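3-oxoacyl-[acyl-carrier-protein] synthase, mitochondrial (Arabidopsis thaliana, PDB 2IX4) catalyses the condensation steps of mitochondrial fatty acid synthesis, adding two carbons from malonyl-ACP to a growing acyl chain. Local coordinates at residues 116-121 with 166-171; 184-189 with 272-277; 188-193 with 255-260. One frame throughout, in Å; residues are numbered along the deposited sequence.

Contact 1: 116-121 with 166-171; sequences TGVSIG and YGFQGP
The methyl CG2 of Thr116 sits squarely over one face of the Phe168 ring, 3.5 Å from its centroid and 7° off the ring normal, a CH-pi contact. CB of Tyr166 covers the centre of the opposite face, clamping the ring between two aliphatic carbons, while Val118 CG2 reaches the ring edge at 4.0 Å from Phe168 CD1. The methyl of Thr116 is aimed by its torsion: OG1 lies beside the backbone N (chi1 -52°), where Glu112 O and Trp105 NE1 hydrogen-bond it, and CG2 takes the anti place.

Beside this packing the backbones lock together. Gly170 N donates to Thr116 O over 2.8 Å, arriving well above the carbonyl plane; Val118 N donates to Pro171 O, also over 2.8 Å, almost straight in line with that carbonyl. Gly170 and Pro171 run on into strand 172-173, which pairs in parallel with strand 116-122 in the sheet of the thiolase-like fold, after a connection rich in helix. The two backbones come close at two glycines: a CB on Gly117 would fall 2.5 Å from Pro171 O, and one on Gly170 only 2.7 Å from Thr116 C.

Farther out, Gln169 NE2 bonds to Gly167 O, within the loop that carries Phe168, and to Glu110 OE1. Gln169 OE1 accepts from Lys294 of the second subunit, tying this loop to the dimer interface.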
loop_
_atom_site.group_PDB
_atom_site.type_symbol
_atom_site.label_atom_id
_atom_site.label_comp_id
_atom_site.label_asym_id
_atom_site.label_seq_id
_atom_site.Cartn_x
_atom_site.Cartn_y
_atom_site.Cartn_z
ATOM N N THR A 116 20.124 3.468 2.314
ATOM C CA THR A 116 19.411 2.855 1.191
ATOM C C THR A 116 18.091 2.244 1.651
ATOM O O THR A 116 18.068 1.401 2.545
ATOM C CB THR A 116 20.263 1.758 0.516
ATOM O OG1 THR A 116 21.555 2.287 0.193
ATOM C CG2 THR A 116 19.584 1.243 -0.762
ATOM N N GLY A 117 16.995 2.666 1.031
ATOM C CA GLY A 117 15.680 2.115 1.339
ATOM C C GLY A 117 15.051 1.359 0.180
ATOM O O GLY A 117 15.637 1.238 -0.904
ATOM N N VAL A 118 13.847 0.844 0.414
ATOM C CA VAL A 118 13.119 0.063 -0.585
ATOM C C VAL A 118 11.650 0.471 -0.576
ATOM O O VAL A 118 11.042 0.589 0.490
ATOM C CB VAL A 118 13.240 -1.461 -0.321
ATOM C CG1 VAL A 118 12.650 -2.263 -1.477
ATOM C CG2 VAL A 118 14.699 -1.869 -0.101
ATOM N N SER A 119 11.096 0.698 -1.768
ATOM C CA SER A 119 9.672 0.996 -1.942
ATOM C C SER A 119 9.120 0.268 -3.171
ATOM O O SER A 119 9.023 0.840 -4.261
ATOM C CB SER A 119 9.432 2.504 -2.051
ATOM O OG SER A 119 8.039 2.797 -2.049
ATOM N N ILE A 120 8.775 -1.003 -2.986
ATOM C CA ILE A 120 8.233 -1.831 -4.062
ATOM C C ILE A 120 6.877 -2.362 -3.622
ATOM O O ILE A 120 6.792 -3.200 -2.722
ATOM C CB ILE A 120 9.179 -3.010 -4.421
ATOM C CG1 ILE A 120 10.566 -2.494 -4.822
ATOM C CG2 ILE A 120 8.576 -3.875 -5.545
ATOM C CD1 ILE A 120 11.642 -3.571 -4.867
ATOM N N GLY A 121 5.817 -1.861 -4.245
ATOM C CA GLY A 121 4.469 -2.267 -3.888
ATOM C C GLY A 121 3.896 -3.330 -4.803
ATOM O O GLY A 121 4.327 -3.488 -5.944
ATOM N N TYR A 166 19.766 -7.483 0.863
ATOM C CA TYR A 166 20.904 -6.584 0.661
ATOM C C TYR A 166 21.302 -5.800 1.916
ATOM O O TYR A 166 22.306 -5.086 1.913
ATOM C CB TYR A 166 20.622 -5.646 -0.516
ATOM C CG TYR A 166 20.238 -6.382 -1.778
ATOM C CD1 TYR A 166 18.904 -6.497 -2.162
ATOM C CD2 TYR A 166 21.208 -6.995 -2.571
ATOM C CE1 TYR A 166 18.542 -7.185 -3.312
ATOM C CE2 TYR A 166 20.859 -7.686 -3.724
ATOM C CZ TYR A 166 19.527 -7.777 -4.086
ATOM O OH TYR A 166 19.178 -8.464 -5.222
ATOM N N GLY A 167 20.524 -5.952 2.984
ATOM C CA GLY A 167 20.803 -5.279 4.249
ATOM C C GLY A 167 20.439 -3.808 4.211
ATOM O O GLY A 167 21.070 -2.993 4.880
ATOM N N PHE A 168 19.418 -3.473 3.428
ATOM C CA PHE A 168 19.007 -2.082 3.252
ATOM C C PHE A 168 18.134 -1.623 4.415
ATOM O O PHE A 168 17.038 -2.154 4.626
ATOM C CB PHE A 168 18.293 -1.886 1.905
ATOM C CG PHE A 168 19.189 -2.059 0.698
ATOM C CD1 PHE A 168 18.643 -2.387 -0.538
ATOM C CD2 PHE A 168 20.574 -1.900 0.797
ATOM C CE1 PHE A 168 19.455 -2.545 -1.664
ATOM C CE2 PHE A 168 21.396 -2.061 -0.320
ATOM C CZ PHE A 168 20.835 -2.383 -1.554
ATOM N N GLN A 169 18.624 -0.632 5.160
ATOM C CA GLN A 169 17.994 -0.211 6.413
ATOM C C GLN A 169 17.430 1.212 6.378
ATOM O O GLN A 169 17.089 1.781 7.420
ATOM C CB GLN A 169 18.965 -0.386 7.584
ATOM C CG GLN A 169 19.406 -1.827 7.799
ATOM C CD GLN A 169 20.699 -1.931 8.580
ATOM O OE1 GLN A 169 20.733 -1.664 9.778
ATOM N NE2 GLN A 169 21.769 -2.333 7.905
ATOM N N GLY A 170 17.331 1.777 5.177
ATOM C CA GLY A 170 16.609 3.026 4.969
ATOM C C GLY A 170 15.117 2.754 5.003
ATOM O O GLY A 170 14.698 1.657 5.383
ATOM N N PRO A 171 14.296 3.744 4.603
ATOM C CA PRO A 171 12.842 3.552 4.599
ATOM C C PRO A 171 12.419 2.245 3.919
ATOM O O PRO A 171 12.823 1.971 2.785
ATOM C CB PRO A 171 12.331 4.761 3.811
ATOM C CG PRO A 171 13.358 5.811 4.024
ATOM C CD PRO A 171 14.679 5.090 4.136
#

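Contact 2: 184-189 with 272-277; sequences HSIGDA and AELCGY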
loop_
_atom_site.group_PDB
_atom_site.type_symbol
_atom_site.label_atom_id
_atom_site.label_comp_id
_atom_site.label_asym_id
_atom_site.label_seq_id
_atom_site.Cartn_x
_atom_site.Cartn_y
_atom_site.Cartn_z
ATOM N N HIS A 184 3.181 5.333 -7.857
ATOM C CA HIS A 184 3.218 5.923 -6.518
ATOM C C HIS A 184 4.395 5.421 -5.683
ATOM O O HIS A 184 4.968 6.184 -4.910
ATOM C CB HIS A 184 1.909 5.672 -5.769
ATOM C CG HIS A 184 0.747 6.454 -6.298
ATOM N ND1 HIS A 184 0.492 7.756 -5.923
ATOM C CD2 HIS A 184 -0.239 6.113 -7.160
ATOM C CE1 HIS A 184 -0.600 8.183 -6.535
ATOM N NE2 HIS A 184 -1.065 7.203 -7.287
ATOM N N SER A 185 4.756 4.147 -5.833
ATOM C CA SER A 185 5.889 3.591 -5.093
ATOM C C SER A 185 7.187 4.303 -5.471
ATOM O O SER A 185 7.991 4.651 -4.600
ATOM C CB SER A 185 6.011 2.080 -5.319
ATOM O OG SER A 185 5.046 1.360 -4.564
ATOM N N ILE A 186 7.374 4.518 -6.770
ATOM C CA ILE A 186 8.523 5.253 -7.302
ATOM C C ILE A 186 8.466 6.723 -6.869
ATOM O O ILE A 186 9.469 7.292 -6.435
ATOM C CB ILE A 186 8.598 5.130 -8.853
ATOM C CG1 ILE A 186 9.128 3.747 -9.250
ATOM C CG2 ILE A 186 9.476 6.232 -9.460
ATOM C CD1 ILE A 186 8.864 3.355 -10.701
ATOM N N GLY A 187 7.282 7.318 -6.976
ATOM C CA GLY A 187 7.081 8.713 -6.606
ATOM C C GLY A 187 7.315 8.996 -5.135
ATOM O O GLY A 187 7.968 9.981 -4.787
ATOM N N ASP A 188 6.777 8.140 -4.268
ATOM C CA ASP A 188 6.972 8.271 -2.824
ATOM C C ASP A 188 8.446 8.160 -2.455
ATOM O O ASP A 188 8.927 8.894 -1.599
ATOM C CB ASP A 188 6.177 7.209 -2.061
ATOM C CG ASP A 188 4.679 7.474 -2.063
ATOM O OD1 ASP A 188 4.247 8.583 -2.439
ATOM O OD2 ASP A 188 3.931 6.560 -1.666
ATOM N N ALA A 189 9.148 7.234 -3.104
ATOM C CA ALA A 189 10.584 7.031 -2.890
ATOM C C ALA A 189 11.397 8.262 -3.294
ATOM O O ALA A 189 12.389 8.608 -2.642
ATOM C CB ALA A 189 11.054 5.808 -3.655
ATOM N N ALA A 272 18.486 9.254 -16.349
ATOM C CA ALA A 272 17.608 10.419 -16.425
ATOM C C ALA A 272 17.353 10.975 -15.030
ATOM O O ALA A 272 17.722 10.354 -14.034
ATOM C CB ALA A 272 16.276 10.042 -17.090
ATOM N N GLU A 273 16.727 12.148 -14.968
ATOM C CA GLU A 273 16.263 12.728 -13.717
ATOM C C GLU A 273 14.752 12.545 -13.623
ATOM O O GLU A 273 14.048 12.652 -14.631
ATOM C CB GLU A 273 16.618 14.219 -13.653
ATOM C CG GLU A 273 16.176 14.924 -12.369
ATOM C CD GLU A 273 16.454 16.421 -12.359
ATOM O OE1 GLU A 273 16.839 16.982 -13.407
ATOM O OE2 GLU A 273 16.280 17.041 -11.289
ATOM N N LEU A 274 14.258 12.254 -12.424
ATOM C CA LEU A 274 12.821 12.264 -12.177
ATOM C C LEU A 274 12.437 13.669 -11.717
ATOM O O LEU A 274 12.829 14.099 -10.630
ATOM C CB LEU A 274 12.432 11.212 -11.136
ATOM C CG LEU A 274 10.987 10.696 -11.171
ATOM C CD1 LEU A 274 10.896 9.397 -10.393
ATOM C CD2 LEU A 274 9.974 11.705 -10.645
ATOM N N CYS A 275 11.671 14.366 -12.554
ATOM C CA CYS A 275 11.399 15.795 -12.384
ATOM C C CYS A 275 9.982 16.112 -11.929
ATOM O O CYS A 275 9.715 17.213 -11.440
ATOM C CB CYS A 275 11.674 16.541 -13.694
ATOM S SG CYS A 275 13.384 16.446 -14.255
ATOM N N GLY A 276 9.076 15.159 -12.103
ATOM C CA GLY A 276 7.677 15.386 -11.777
ATOM C C GLY A 276 6.974 14.148 -11.279
ATOM O O GLY A 276 7.137 13.062 -11.838
ATOM N N TYR A 277 6.196 14.328 -10.216
ATOM C CA TYR A 277 5.360 13.280 -9.642
ATOM C C TYR A 277 3.994 13.892 -9.348
ATOM O O TYR A 277 3.738 14.383 -8.248
ATOM C CB TYR A 277 6.028 12.706 -8.384
ATOM C CG TYR A 277 5.217 11.725 -7.548
ATOM C CD1 TYR A 277 4.398 10.752 -8.137
ATOM C CD2 TYR A 277 5.307 11.749 -6.154
ATOM C CE1 TYR A 277 3.670 9.850 -7.352
ATOM C CE2 TYR A 277 4.593 10.852 -5.367
ATOM C CZ TYR A 277 3.780 9.907 -5.970
ATOM O OH TYR A 277 3.078 9.025 -5.176
#
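Leu274 begins the contact, its CD1 meeting Ile186 CG2 at 3.6 Å as the two branched side chains pass at a slant. Next along the strand, Cys275 and Gly276 together stand opposite Leu427 in a classic beta bulge, where strands 272-281 and 422-429 pair. The segment of helix 181-195 approaches strand 272-277 to 9.1 Å between axes, at 115°. The helix also packs on strands 200-207 and 251-259 (Ala189 touches Ala203, Ile186 touches Ile255), as expected for the buried helix between the sheet halves of the thiolase fold.

Tyr277 buries the most surface. With CG anti to the backbone N (chi1 172°), its ring lies flat on the helix: Gly187 CA stands 3.3 Å from the centroid, straight over the face. A CB on Gly187 would land 2.1 Å from Tyr277 CE1, so no side chain fits there with the ring in this position. His184 ND1 hydrogen-bonds to Tyr277 OH at 3.0 Å; Asp188 OD1 is equally near that hydroxyl, but whether it takes the proton is not settled. Asp188 OD2 is hydrogen-bonded to His173 NE2 of the second subunit. A phenylalanine in place of Tyr277 would probably leave His184 ND1 without its hydroxyl mate.

Contact 3: 188-193 with 255-260; sequences DATRMI and IVLEEY
Ala189 turns its CB toward strand 255-259 and meets Leu257 CD1 at 3.9 Å. One residue on, Thr190 brings OG1 to the same methyl, 3.6 Å from Leu257 CD1, the two side chains crossing at about a right angle. This approach is plain van der Waals contact, since Thr190 OG1 spends its polarity on Ile186 O, one turn back along the helix. CD1 of Leu257 thereby rests against consecutive helix residues.

Arg191 and Met192 lie off the strand-facing side: Arg191 forms a salt bridge with Asp197 and Met192 packs on Met279, both of the second subunit. Ile193 then returns to the strand and buries more surface against it than any other helix residue here. Its CG1 lies beside the backbone N and its CG2 anti to it (chi1 -61°), which splits the two branches along the strand: CD1 packs on Leu257 CB at 3.7 Å, whereas CG2 touches Glu259 at its N (3.6 Å) and its CB (3.7 Å). The Glu259 chain bends at chi2, taking its end away from the helix; Glu259 is the N-cap of helix 260-265, its carboxylate accepting from the backbone N of Glu261 and of His262. Glu258 points away from the helix and makes a salt bridge to Arg266.

The segment axes approach to 8.6 Å and diverge by just 22°, so the helix runs almost along the strand, and Ala189 and Ile193 also touch Met201 of the neighbouring strand 200-207. With strand 272-281 touching it too, through Thr190 on Leu274, the helix is buried as in the central helical layer of the thiolase fold.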
loop_
_atom_site.group_PDB
_atom_site.type_symbol
_atom_site.label_atom_id
_atom_site.label_comp_id
_atom_site.label_asym_id
_atom_site.label_seq_id
_atom_site.Cartn_x
_atom_site.Cartn_y
_atom_site.Cartn_z
ATOM N N ASP A 188 6.777 8.140 -4.268
ATOM C CA ASP A 188 6.972 8.271 -2.824
ATOM C C ASP A 188 8.446 8.160 -2.455
ATOM O O ASP A 188 8.927 8.894 -1.599
ATOM C CB ASP A 188 6.177 7.209 -2.061
ATOM C CG ASP A 188 4.679 7.474 -2.063
ATOM O OD1 ASP A 188 4.247 8.583 -2.439
ATOM O OD2 ASP A 188 3.931 6.560 -1.666
ATOM N N ALA A 189 9.148 7.234 -3.104
ATOM C CA ALA A 189 10.584 7.031 -2.890
ATOM C C ALA A 189 11.397 8.262 -3.294
ATOM O O ALA A 189 12.389 8.608 -2.642
ATOM C CB ALA A 189 11.054 5.808 -3.655
ATOM N N THR A 190 10.972 8.909 -4.374
ATOM C CA THR A 190 11.550 10.175 -4.824
ATOM C C THR A 190 11.396 11.265 -3.755
ATOM O O THR A 190 12.375 11.925 -3.399
ATOM C CB THR A 190 10.918 10.616 -6.160
ATOM O OG1 THR A 190 11.182 9.616 -7.149
ATOM C CG2 THR A 190 11.484 11.951 -6.639
ATOM N N ARG A 191 10.176 11.431 -3.238
ATOM C CA ARG A 191 9.907 12.384 -2.151
ATOM C C ARG A 191 10.801 12.153 -0.932
ATOM O O ARG A 191 11.244 13.108 -0.291
ATOM C CB ARG A 191 8.438 12.326 -1.720
ATOM C CG ARG A 191 7.444 12.866 -2.733
ATOM C CD ARG A 191 7.350 14.390 -2.699
ATOM N NE ARG A 191 6.405 14.891 -3.697
ATOM C CZ ARG A 191 6.692 15.070 -4.985
ATOM N NH1 ARG A 191 7.907 14.802 -5.452
ATOM N NH2 ARG A 191 5.758 15.525 -5.809
ATOM N N MET A 192 11.057 10.884 -0.620
ATOM C CA MET A 192 11.922 10.509 0.498
ATOM C C MET A 192 13.379 10.929 0.286
ATOM O O MET A 192 14.019 11.426 1.211
ATOM C CB MET A 192 11.829 9.005 0.783
ATOM C CG MET A 192 10.474 8.567 1.325
ATOM S SD MET A 192 10.234 6.778 1.412
ATOM C CE MET A 192 8.488 6.719 1.811
ATOM N N ILE A 193 13.899 10.724 -0.921
ATOM C CA ILE A 193 15.257 11.171 -1.254
ATOM C C ILE A 193 15.332 12.701 -1.234
ATOM O O ILE A 193 16.290 13.277 -0.713
ATOM C CB ILE A 193 15.744 10.603 -2.616
ATOM C CG1 ILE A 193 15.776 9.068 -2.572
ATOM C CG2 ILE A 193 17.133 11.148 -2.970
ATOM C CD1 ILE A 193 15.905 8.392 -3.928
ATOM N N ILE A 255 13.469 0.186 -10.270
ATOM C CA ILE A 255 14.551 1.123 -10.574
ATOM C C ILE A 255 15.337 1.500 -9.325
ATOM O O ILE A 255 14.828 1.400 -8.203
ATOM C CB ILE A 255 14.044 2.417 -11.280
ATOM C CG1 ILE A 255 13.076 3.199 -10.383
ATOM C CG2 ILE A 255 13.406 2.076 -12.617
ATOM C CD1 ILE A 255 12.607 4.520 -10.972
ATOM N N VAL A 256 16.583 1.917 -9.530
ATOM C CA VAL A 256 17.380 2.500 -8.463
ATOM C C VAL A 256 17.327 4.015 -8.623
ATOM O O VAL A 256 17.808 4.565 -9.616
ATOM C CB VAL A 256 18.842 1.995 -8.469
ATOM C CG1 VAL A 256 19.662 2.704 -7.395
ATOM C CG2 VAL A 256 18.887 0.490 -8.253
ATOM N N LEU A 257 16.697 4.669 -7.655
ATOM C CA LEU A 257 16.684 6.116 -7.570
ATOM C C LEU A 257 17.766 6.540 -6.593
ATOM O O LEU A 257 17.991 5.868 -5.584
ATOM C CB LEU A 257 15.331 6.601 -7.060
ATOM C CG LEU A 257 14.092 6.391 -7.928
ATOM C CD1 LEU A 257 12.849 6.456 -7.064
ATOM C CD2 LEU A 257 14.035 7.428 -9.050
ATOM N N GLU A 258 18.452 7.638 -6.894
ATOM C CA GLU A 258 19.395 8.205 -5.938
ATOM C C GLU A 258 19.624 9.695 -6.110
ATOM O O GLU A 258 19.448 10.249 -7.196
ATOM C CB GLU A 258 20.722 7.421 -5.887
ATOM C CG GLU A 258 21.640 7.543 -7.066
ATOM C CD GLU A 258 22.902 6.697 -6.895
ATOM O OE1 GLU A 258 23.805 7.082 -6.117
ATOM O OE2 GLU A 258 22.998 5.640 -7.548
ATOM N N GLU A 259 20.003 10.334 -5.007
ATOM C CA GLU A 259 20.296 11.755 -4.988
ATOM C C GLU A 259 21.454 12.062 -5.942
ATOM O O GLU A 259 22.446 11.332 -5.988
ATOM C CB GLU A 259 20.583 12.216 -3.552
ATOM C CG GLU A 259 20.643 13.725 -3.364
ATOM C CD GLU A 259 22.020 14.286 -3.657
ATOM O OE1 GLU A 259 23.017 13.589 -3.366
ATOM O OE2 GLU A 259 22.106 15.416 -4.183
ATOM N N TYR A 260 21.296 13.142 -6.703
ATOM C CA TYR A 260 22.185 13.497 -7.810
ATOM C C TYR A 260 23.661 13.638 -7.415
ATOM O O TYR A 260 24.543 13.085 -8.084
ATOM C CB TYR A 260 21.651 14.764 -8.500
ATOM C CG TYR A 260 22.389 15.218 -9.747
ATOM C CD1 TYR A 260 22.910 14.298 -10.661
ATOM C CD2 TYR A 260 22.530 16.576 -10.027
ATOM C CE1 TYR A 260 23.577 14.722 -11.804
ATOM C CE2 TYR A 260 23.194 17.012 -11.169
ATOM C CZ TYR A 260 23.713 16.080 -12.050
ATOM O OH TYR A 260 24.367 16.506 -13.181
#

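Contacts 2 and 3 are both built on helix 181-195, and contact 1 touches that helix. Contacts 2 and 3, with centres 7 Å apart, share Asp188 and Ala189 and interlock where Leu274 CD1 comes within 3.3 Å of Thr190 OG1 and Leu257 CD1 within 3.5 Å of Ile186 O. Contact 1 reaches the helix by a probable hydrogen bond of 3.2 Å from Ser119 OG to Ser185 O, and by Pro171 CB at 3.8 Å from Met192 SD. Contact 2 lies nearest the chemistry: the side chain of His184 is about 9 Å from that of Cys179, the predicted active-site cysteine, and about 10 Å from bound hexanoic acid. Contacts 1 and 3 are away from these sites, yet all three touch the second subunit.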